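Long-range contacts in MgGH51 (Meripilus giganteus, PDB 6ZPY), which probably hydrolyses terminal alpha-L-arabinofuranosyl residues from arabinose-bearing polysaccharides, as a family GH51 alpha-L-arabinofuranosidase: residues 18-23 and 218-223; 428-433 and 475-480; 548-553 and 620-625. All blocks are in the same frame, centred on the assembly; numbering follows the deposited sequence. Where two conformers were deposited one is given.

Contact 1: residues 18-23 and 218-223; sequences YGLMFE and AEMGPS. With AHR (alpha-L-arabinofuranose), chain F.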
loop_
_atom_site.group_PDB
_atom_site.type_symbol
_atom_site.label_atom_id
_atom_site.label_comp_id
_atom_site.label_asym_id
_atom_site.label_seq_id
_atom_site.Cartn_x
_atom_site.Cartn_y
_atom_site.Cartn_z
ATOM N N TYR A 18 -2.406 -5.982 -14.334
ATOM C CA TYR A 18 -1.932 -4.747 -13.671
ATOM C C TYR A 18 -2.559 -4.648 -12.287
ATOM O O TYR A 18 -3.762 -4.797 -12.098
ATOM C CB TYR A 18 -2.323 -3.514 -14.468
ATOM C CG TYR A 18 -1.809 -3.533 -15.872
ATOM C CD1 TYR A 18 -0.476 -3.356 -16.130
ATOM C CD2 TYR A 18 -2.664 -3.767 -16.928
ATOM C CE1 TYR A 18 0.041 -3.411 -17.407
ATOM C CE2 TYR A 18 -2.172 -3.763 -18.222
ATOM C CZ TYR A 18 -0.831 -3.581 -18.479
ATOM O OH TYR A 18 -0.312 -3.611 -19.747
ATOM N N GLY A 19 -1.692 -4.399 -11.300
ATOM C CA GLY A 19 -2.151 -4.268 -9.910
ATOM C C GLY A 19 -1.143 -3.573 -9.043
ATOM O O GLY A 19 -0.264 -2.882 -9.579
ATOM N N LEU A 20 -1.357 -3.733 -7.739
ATOM C CA LEU A 20 -0.612 -2.931 -6.751
ATOM C C LEU A 20 0.257 -3.778 -5.867
ATOM O O LEU A 20 -0.113 -4.943 -5.563
ATOM C CB LEU A 20 -1.585 -2.146 -5.874
ATOM C CG LEU A 20 -2.654 -1.359 -6.597
ATOM C CD1 LEU A 20 -3.549 -0.647 -5.610
ATOM C CD2 LEU A 20 -2.042 -0.381 -7.535
ATOM N N MET A 21 1.370 -3.191 -5.450
ATOM C CA MET A 21 2.253 -3.807 -4.447
ATOM C C MET A 21 2.251 -2.983 -3.178
ATOM O O MET A 21 2.604 -1.800 -3.235
ATOM C CB MET A 21 3.675 -3.911 -5.006
ATOM C CG MET A 21 4.636 -4.595 -4.056
ATOM S SD MET A 21 5.353 -3.549 -2.862
ATOM C CE MET A 21 6.367 -4.656 -1.910
ATOM N N PHE A 22 1.880 -3.599 -2.083
ATOM C CA PHE A 22 1.767 -2.919 -0.794
ATOM C C PHE A 22 2.615 -3.597 0.262
ATOM O O PHE A 22 2.546 -4.797 0.500
ATOM C CB PHE A 22 0.326 -2.863 -0.322
ATOM C CG PHE A 22 0.186 -1.982 0.872
ATOM C CD1 PHE A 22 0.288 -2.497 2.137
ATOM C CD2 PHE A 22 0.041 -0.615 0.717
ATOM C CE1 PHE A 22 0.184 -1.697 3.262
ATOM C CE2 PHE A 22 -0.054 0.187 1.848
ATOM C CZ PHE A 22 0.010 -0.342 3.105
ATOM N N GLU A 23 3.304 -2.757 1.004
ATOM C CA GLU A 23 3.806 -3.056 2.345
ATOM C C GLU A 23 3.727 -1.729 3.091
ATOM O O GLU A 23 3.679 -0.679 2.431
ATOM C CB GLU A 23 5.229 -3.571 2.357
ATOM C CG GLU A 23 6.240 -2.534 2.005
ATOM C CD GLU A 23 7.661 -3.038 1.856
ATOM O OE1 GLU A 23 8.187 -3.596 2.816
ATOM O OE2 GLU A 23 8.208 -2.870 0.806
ATOM N N ALA A 218 -8.068 3.003 -6.085
ATOM C CA ALA A 218 -9.180 2.454 -6.878
ATOM C C ALA A 218 -9.199 3.096 -8.280
ATOM O O ALA A 218 -9.530 2.378 -9.279
ATOM C CB ALA A 218 -10.489 2.615 -6.150
ATOM N N GLU A 219 -8.744 4.354 -8.408
ATOM C CA GLU A 219 -8.784 5.129 -9.660
ATOM C C GLU A 219 -7.907 4.465 -10.711
ATOM O O GLU A 219 -8.183 4.596 -11.907
ATOM C CB GLU A 219 -8.315 6.559 -9.340
ATOM C CG GLU A 219 -8.030 7.432 -10.506
ATOM C CD GLU A 219 -7.512 8.805 -10.146
ATOM O OE1 GLU A 219 -7.689 9.220 -8.969
ATOM O OE2 GLU A 219 -6.931 9.439 -11.048
ATOM N N MET A 220 -6.878 3.768 -10.258
ATOM C CA MET A 220 -5.874 3.168 -11.154
ATOM C C MET A 220 -6.402 1.858 -11.758
ATOM O O MET A 220 -5.687 1.297 -12.565
ATOM C CB MET A 220 -4.595 2.907 -10.366
ATOM C CG MET A 220 -3.327 2.961 -11.180
ATOM S SD MET A 220 -1.952 2.729 -10.040
ATOM C CE MET A 220 -2.812 2.977 -8.465
ATOM N N GLY A 221 -7.586 1.395 -11.379
ATOM C CA GLY A 221 -8.201 0.181 -11.915
ATOM C C GLY A 221 -7.348 -1.049 -11.657
ATOM O O GLY A 221 -7.298 -1.940 -12.506
ATOM N N PRO A 222 -6.746 -1.213 -10.467
ATOM C CA PRO A 222 -5.921 -2.389 -10.229
ATOM C C PRO A 222 -6.788 -3.643 -10.118
ATOM O O PRO A 222 -7.897 -3.607 -9.673
ATOM C CB PRO A 222 -5.270 -2.132 -8.878
ATOM C CG PRO A 222 -6.287 -1.227 -8.179
ATOM C CD PRO A 222 -6.863 -0.371 -9.287
ATOM N N SER A 223 -6.160 -4.759 -10.450
ATOM C CA SER A 223 -6.832 -6.079 -10.443
ATOM C C SER A 223 -6.357 -6.947 -9.300
ATOM O O SER A 223 -7.037 -7.917 -8.964
ATOM C CB SER A 223 -6.615 -6.791 -11.733
ATOM O OG SER A 223 -5.235 -7.137 -11.898
HETATM O O5 AHR F . 9.828 -1.679 -2.585
HETATM C C5 AHR F . 10.877 -1.595 -1.554
HETATM C C4 AHR F . 11.694 -2.875 -1.258
HETATM O O4 AHR F . 12.327 -3.385 -2.470
HETATM C C3 AHR F . 10.853 -4.054 -0.864
HETATM O O3 AHR F . 10.409 -4.126 0.472
HETATM C C2 AHR F . 11.764 -5.287 -1.235
HETATM O O2 AHR F . 10.933 -6.453 -1.358
HETATM C C1 AHR F . 12.600 -4.809 -2.438
HETATM O O1 AHR F . 13.955 -4.947 -1.920
HETATM O O HOH W 1 -5.319 -6.079 -15.076
HETATM O O HOH W 2 -6.369 -3.832 -14.015
#
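Two donors of S223 converge on the carbonyl oxygen of Y18, and they reach it from different directions. The backbone bond, S223 N to Y18 O, spans 2.9 Å and lies in the carbonyl plane. The hydroxyl bond, S223 OG to Y18 O, is 2.8 Å long, but its donor sits 50° above that plane. S223 holds OG straddled by its own N and C (chi1 66°), which turns the hydroxyl back to the acceptor its N-H already grips. Solvent joins the polar edge: one water accepts from Y18 N, and the oxygen of a second water, donating to G221 O, lies 2.6 Å from it and makes a long, weak bond to Y18 O.

The apolar part is built on L20 and P222. L20 CG lies 3.6 Å from P222 CB, while CD1 leans on CG of the same proline ring. The other branch, CD2, nears M220 CE, but M220 has two conformers and this touch belongs to the one modelled here, so it is less certain. G19 CA lies 3.9 Å from P222 CB. At the far end of 18-23, E23 accepts a hydrogen bond from the bound arabinofuranose, AHR O3 to E23 OE2, 2.6 Å.

G221, with positive phi (60°), takes the chain out of helix 211-219 and towards strand 224-227 of the parallel sheet, consistent with the (beta/alpha)8 barrel of clan GH-A enzymes. L20 pairs by backbone bonds with F224 and R226 of that strand, and helix 507-517 packs on Y18 and M220.

Contact 2: residues 428-433 and 475-480; sequences GEYAAI and FAASYA. With AHR (alpha-L-arabinofuranose), chain F.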
loop_
_atom_site.group_PDB
_atom_site.type_symbol
_atom_site.label_atom_id
_atom_site.label_comp_id
_atom_site.label_asym_id
_atom_site.label_seq_id
_atom_site.Cartn_x
_atom_site.Cartn_y
_atom_site.Cartn_z
ATOM N N GLY A 428 6.566 -8.313 -9.607
ATOM C CA GLY A 428 5.853 -7.896 -8.403
ATOM C C GLY A 428 6.401 -6.607 -7.826
ATOM O O GLY A 428 5.724 -6.027 -6.961
ATOM N N GLU A 429 7.583 -6.213 -8.242
ATOM C CA GLU A 429 8.152 -4.898 -7.920
ATOM C C GLU A 429 8.970 -4.426 -9.098
ATOM O O GLU A 429 9.880 -5.125 -9.528
ATOM C CB GLU A 429 9.107 -4.985 -6.721
ATOM C CG GLU A 429 8.451 -5.427 -5.448
ATOM C CD GLU A 429 9.393 -5.592 -4.276
ATOM O OE1 GLU A 429 10.461 -4.926 -4.269
ATOM O OE2 GLU A 429 9.046 -6.380 -3.392
ATOM N N TYR A 430 8.641 -3.280 -9.645
ATOM C CA TYR A 430 9.547 -2.626 -10.594
ATOM C C TYR A 430 9.366 -1.119 -10.477
ATOM O O TYR A 430 8.246 -0.651 -10.152
ATOM C CB TYR A 430 9.314 -3.129 -12.012
ATOM C CG TYR A 430 7.971 -2.803 -12.612
ATOM C CD1 TYR A 430 6.845 -3.535 -12.310
ATOM C CD2 TYR A 430 7.833 -1.785 -13.532
ATOM C CE1 TYR A 430 5.607 -3.226 -12.853
ATOM C CE2 TYR A 430 6.606 -1.451 -14.076
ATOM C CZ TYR A 430 5.486 -2.182 -13.757
ATOM O OH TYR A 430 4.320 -1.867 -14.389
ATOM N N ALA A 431 10.418 -0.413 -10.826
ATOM C CA ALA A 431 10.391 1.063 -10.888
ATOM C C ALA A 431 11.696 1.513 -11.491
ATOM O O ALA A 431 12.752 0.905 -11.211
ATOM C CB ALA A 431 10.178 1.724 -9.532
ATOM N N ALA A 432 11.646 2.602 -12.247
ATOM C CA ALA A 432 12.834 3.322 -12.660
ATOM C C ALA A 432 13.162 4.327 -11.554
ATOM O O ALA A 432 12.353 5.209 -11.290
ATOM C CB ALA A 432 12.596 3.942 -14.012
ATOM N N ILE A 433 14.239 4.068 -10.833
ATOM C CA ILE A 433 14.460 4.737 -9.533
ATOM C C ILE A 433 15.566 5.772 -9.578
ATOM O O ILE A 433 15.683 6.557 -8.629
ATOM C CB ILE A 433 14.747 3.719 -8.440
ATOM C CG1 ILE A 433 16.088 3.025 -8.593
ATOM C CG2 ILE A 433 13.585 2.792 -8.307
ATOM C CD1 ILE A 433 16.516 2.361 -7.295
ATOM N N PHE A 475 1.588 -12.716 -15.831
ATOM C CA PHE A 475 0.189 -12.687 -15.366
ATOM C C PHE A 475 -0.108 -11.439 -14.534
ATOM O O PHE A 475 -1.290 -11.251 -14.291
ATOM C CB PHE A 475 -0.212 -13.974 -14.671
ATOM C CG PHE A 475 0.284 -14.149 -13.271
ATOM C CD1 PHE A 475 1.583 -14.551 -13.019
ATOM C CD2 PHE A 475 -0.550 -13.861 -12.207
ATOM C CE1 PHE A 475 2.017 -14.733 -11.717
ATOM C CE2 PHE A 475 -0.109 -14.055 -10.909
ATOM C CZ PHE A 475 1.169 -14.485 -10.684
ATOM N N ALA A 476 0.913 -10.757 -14.041
ATOM C CA ALA A 476 0.678 -9.702 -13.025
ATOM C C ALA A 476 1.911 -8.845 -12.973
ATOM O O ALA A 476 3.034 -9.344 -13.145
ATOM C CB ALA A 476 0.383 -10.342 -11.677
ATOM N N ALA A 477 1.712 -7.557 -12.668
ATOM C CA ALA A 477 2.835 -6.606 -12.639
ATOM C C ALA A 477 2.428 -5.442 -11.768
ATOM O O ALA A 477 1.307 -4.960 -11.909
ATOM C CB ALA A 477 3.162 -6.112 -14.008
ATOM N N SER A 478 3.313 -5.056 -10.863
ATOM C CA SER A 478 3.035 -3.940 -9.938
ATOM C C SER A 478 4.290 -3.104 -9.716
ATOM O O SER A 478 5.378 -3.642 -9.403
ATOM C CB SER A 478 2.478 -4.459 -8.648
ATOM O OG SER A 478 3.167 -5.593 -8.165
ATOM N N TYR A 479 4.121 -1.783 -9.828
ATOM C CA TYR A 479 5.190 -0.831 -9.457
ATOM C C TYR A 479 5.426 -0.934 -7.948
ATOM O O TYR A 479 4.492 -1.223 -7.182
ATOM C CB TYR A 479 4.679 0.565 -9.778
ATOM C CG TYR A 479 5.657 1.698 -9.612
ATOM C CD1 TYR A 479 5.869 2.296 -8.372
ATOM C CD2 TYR A 479 6.293 2.263 -10.683
ATOM C CE1 TYR A 479 6.745 3.351 -8.233
ATOM C CE2 TYR A 479 7.120 3.366 -10.566
ATOM C CZ TYR A 479 7.340 3.920 -9.321
ATOM O OH TYR A 479 8.197 4.983 -9.157
ATOM N N ALA A 480 6.618 -0.591 -7.520
ATOM C CA ALA A 480 6.851 -0.471 -6.075
ATOM C C ALA A 480 7.886 0.586 -5.784
ATOM O O ALA A 480 8.828 0.752 -6.543
ATOM C CB ALA A 480 7.315 -1.776 -5.501
HETATM O O5 AHR F . 9.828 -1.679 -2.585
HETATM C C5 AHR F . 10.877 -1.595 -1.554
HETATM C C4 AHR F . 11.694 -2.875 -1.258
HETATM O O4 AHR F . 12.327 -3.385 -2.470
HETATM C C3 AHR F . 10.853 -4.054 -0.864
HETATM O O3 AHR F . 10.409 -4.126 0.472
HETATM C C2 AHR F . 11.764 -5.287 -1.235
HETATM O O2 AHR F . 10.933 -6.453 -1.358
HETATM C C1 AHR F . 12.600 -4.809 -2.438
HETATM O O1 AHR F . 13.955 -4.947 -1.920
HETATM O O HOH W 3 1.990 -2.689 -13.527
HETATM O O HOH W 4 9.638 5.960 -11.455
#
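Y430 turns its ring back across strand 475-479, although its CB leaves the backbone pointing away from that strand. The first torsion explains this: a chi1 of 65° folds the ring back over the residue's own main chain. From there CD1 comes within 3.3 Å of S478 O, and CE1 lies 4.0 Å from the methyl CB of A477. One ring face is approached near its rim by Y479 CA. At the tip, Y430 OH meets a water in the ring plane at 2.6 Å, which also gives a weak bond to A477 O, and the hydroxyl is hydrogen-bonded to Q512 as well.

Counting across the parallel sheet from strand 20-21, these are its seventh and eighth strands, in what is probably a TIM-type barrel; the axes of segments 430-432 and 475-479 are 44° apart. The backbone bond from A480 N to Y430 O is 3.1 Å long, its donor standing above the carbonyl plane. Earlier in the chain, S478 OG donates to G428 O at 2.9 Å.

Beyond the tyrosine, the methyl of A431 sits over a face of the Y479 ring, CB 3.8 Å from the centroid and 23° off the normal, a CH-pi contact. E429 extends to the sugar: its CG touches A480 CB, and its OE2 accepts from AHR O2 at 2.8 Å while forming a salt bridge with R226. Y402 hydrogen-bonds E429 OE1.

Contact 3: residues 548-553 and 620-625; sequences TFIKIA and SVITVT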
loop_
_atom_site.group_PDB
_atom_site.type_symbol
_atom_site.label_atom_id
_atom_site.label_comp_id
_atom_site.label_asym_id
_atom_site.label_seq_id
_atom_site.Cartn_x
_atom_site.Cartn_y
_atom_site.Cartn_z
ATOM N N THR A 548 -10.649 -1.141 -28.675
ATOM C CA THR A 548 -9.282 -1.533 -29.059
ATOM C C THR A 548 -8.342 -0.477 -28.532
ATOM O O THR A 548 -8.538 0.730 -28.845
ATOM C CB THR A 548 -9.185 -1.688 -30.571
ATOM O OG1 THR A 548 -10.194 -2.647 -30.951
ATOM C CG2 THR A 548 -7.795 -2.128 -30.981
ATOM N N PHE A 549 -7.385 -0.885 -27.733
ATOM C CA PHE A 549 -6.556 0.039 -26.942
ATOM C C PHE A 549 -5.137 -0.043 -27.461
ATOM O O PHE A 549 -4.487 -1.086 -27.248
ATOM C CB PHE A 549 -6.587 -0.357 -25.466
ATOM C CG PHE A 549 -7.981 -0.466 -24.923
ATOM C CD1 PHE A 549 -8.698 0.668 -24.591
ATOM C CD2 PHE A 549 -8.574 -1.706 -24.763
ATOM C CE1 PHE A 549 -9.970 0.544 -24.068
ATOM C CE2 PHE A 549 -9.848 -1.831 -24.252
ATOM C CZ PHE A 549 -10.550 -0.705 -23.920
ATOM N N ILE A 550 -4.684 0.995 -28.122
ATOM C CA ILE A 550 -3.325 1.101 -28.665
ATOM C C ILE A 550 -2.507 1.938 -27.687
ATOM O O ILE A 550 -2.725 3.152 -27.566
ATOM C CB ILE A 550 -3.381 1.740 -30.048
ATOM C CG1 ILE A 550 -4.295 0.938 -30.991
ATOM C CG2 ILE A 550 -1.960 1.881 -30.562
ATOM C CD1 ILE A 550 -4.586 1.687 -32.248
ATOM N N LYS A 551 -1.614 1.301 -26.985
ATOM C CA LYS A 551 -0.810 1.962 -25.948
ATOM C C LYS A 551 0.575 2.194 -26.518
ATOM O O LYS A 551 1.224 1.255 -27.040
ATOM C CB LYS A 551 -0.839 1.131 -24.659
ATOM C CG LYS A 551 -2.239 1.050 -24.076
ATOM C CD LYS A 551 -2.337 0.728 -22.657
ATOM C CE LYS A 551 -1.980 -0.708 -22.384
ATOM N NZ LYS A 551 -3.127 -1.541 -21.903
ATOM N N ILE A 552 1.045 3.417 -26.450
ATOM C CA ILE A 552 2.311 3.821 -27.102
ATOM C C ILE A 552 3.184 4.514 -26.071
ATOM O O ILE A 552 2.737 5.532 -25.482
ATOM C CB ILE A 552 2.058 4.764 -28.307
ATOM C CG1 ILE A 552 0.997 4.175 -29.234
ATOM C CG2 ILE A 552 3.377 5.088 -29.005
ATOM C CD1 ILE A 552 0.337 5.203 -30.134
ATOM N N ALA A 553 4.415 4.069 -25.925
ATOM C CA ALA A 553 5.421 4.660 -25.051
ATOM C C ALA A 553 6.517 5.187 -25.936
ATOM O O ALA A 553 7.195 4.393 -26.605
ATOM C CB ALA A 553 5.959 3.640 -24.051
ATOM N N SER A 620 0.875 7.367 -24.544
ATOM C CA SER A 620 -0.356 7.666 -25.272
ATOM C C SER A 620 -1.222 6.426 -25.302
ATOM O O SER A 620 -0.689 5.310 -25.467
ATOM C CB SER A 620 -0.043 8.096 -26.668
ATOM O OG SER A 620 0.848 9.185 -26.675
ATOM N N VAL A 621 -2.522 6.620 -25.230
ATOM C CA VAL A 621 -3.492 5.543 -25.450
ATOM C C VAL A 621 -4.471 6.056 -26.483
ATOM O O VAL A 621 -5.139 7.084 -26.270
ATOM C CB VAL A 621 -4.223 5.139 -24.177
ATOM C CG1 VAL A 621 -5.193 4.022 -24.464
ATOM C CG2 VAL A 621 -3.274 4.764 -23.048
ATOM N N ILE A 622 -4.557 5.326 -27.575
ATOM C CA ILE A 622 -5.572 5.565 -28.605
ATOM C C ILE A 622 -6.611 4.467 -28.499
ATOM O O ILE A 622 -6.249 3.256 -28.546
ATOM C CB ILE A 622 -4.946 5.650 -29.981
ATOM C CG1 ILE A 622 -4.026 6.863 -30.105
ATOM C CG2 ILE A 622 -6.077 5.639 -31.012
ATOM C CD1 ILE A 622 -3.163 6.887 -31.323
ATOM N N THR A 623 -7.858 4.843 -28.341
ATOM C CA THR A 623 -8.968 3.887 -28.228
ATOM C C THR A 623 -9.876 4.042 -29.426
ATOM O O THR A 623 -10.368 5.126 -29.698
ATOM C CB THR A 623 -9.787 4.047 -26.952
ATOM O OG1 THR A 623 -8.912 3.981 -25.822
ATOM C CG2 THR A 623 -10.836 2.967 -26.864
ATOM N N VAL A 624 -10.052 2.964 -30.172
ATOM C CA VAL A 624 -10.967 2.923 -31.342
ATOM C C VAL A 624 -11.819 1.687 -31.160
ATOM O O VAL A 624 -11.491 0.865 -30.330
ATOM C CB VAL A 624 -10.210 2.843 -32.676
ATOM C CG1 VAL A 624 -9.488 4.126 -32.916
ATOM C CG2 VAL A 624 -9.241 1.694 -32.757
ATOM N N THR A 625 -12.868 1.579 -31.931
ATOM C CA THR A 625 -13.695 0.384 -31.984
ATOM C C THR A 625 -13.379 -0.359 -33.277
ATOM O O THR A 625 -13.344 0.269 -34.319
ATOM C CB THR A 625 -15.170 0.703 -31.858
ATOM O OG1 THR A 625 -15.415 1.359 -30.616
ATOM C CG2 THR A 625 -15.961 -0.578 -31.914
HETATM O O HOH W 5 3.254 8.111 -26.765
#
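F549 and T623 run next to each other off the same face of an antiparallel beta sheet, as a non-hydrogen-bonded pair. The two segments are adjacent strands in the beta-rich C-terminal part of the GH51 chain, their axes at 163° and 4.6 Å apart at closest approach. T623 OG1 lies at the edge of the phenyl ring, near its plane and 3.5 Å from F549 CD1, while T623 CG2 is next to CE1. An alanine in place of F549 is likely to leave T623 OG1 and CG2 without the ring edge they lie against.

On the same face K551 runs alongside V621, its CG 4.0 Å from V621 CG2. The lysine then bends at chi3 (-71°) and chi4, taking NZ away from the valine to the carbonyls of F515 and N518 and to a salt bridge with E468 of helix 454-469, where the sheet adjoins the barrel.

The other face carries I550, I552 and I622. I552 and I622 slant across each other and meet through their CD1 methyls, 4.1 Å apart, whereas I550 and I622 face each other through CB. F610 and Y612 of strand 609-614 pack against this face.

Paired backbone bonds hold the strands in register. Near one end, I552 N donates to S620 O at 2.7 Å. S620 OG hydrogen-bonds Y612 OH, and a water links I552 O (2.9 Å) to S620 OG (2.6 Å).

Contacts 1 and 2 both reach the parallel sheet, contact 1 through strand 20-21, and contact 3 belongs to a separate antiparallel one. The first two lie 11 Å apart between centres and touch where G19 N approaches A477 O at 3.1 Å, a probable hydrogen bond consistent with closure of the barrel between its first and last strands; both also reach the arabinofuranose. All three are largely buried, but contact 3 lies about 28 Å from the chain centre, against 9 and 13 Å, and F549 and T623 are partly exposed. It has six regular backbone bonds, whereas contacts 1 and 2 each mix a few main-chain bonds with a serine hydroxyl. E468 links the parts, hydrogen-bonded to Y18 OH and paired with K551 NZ.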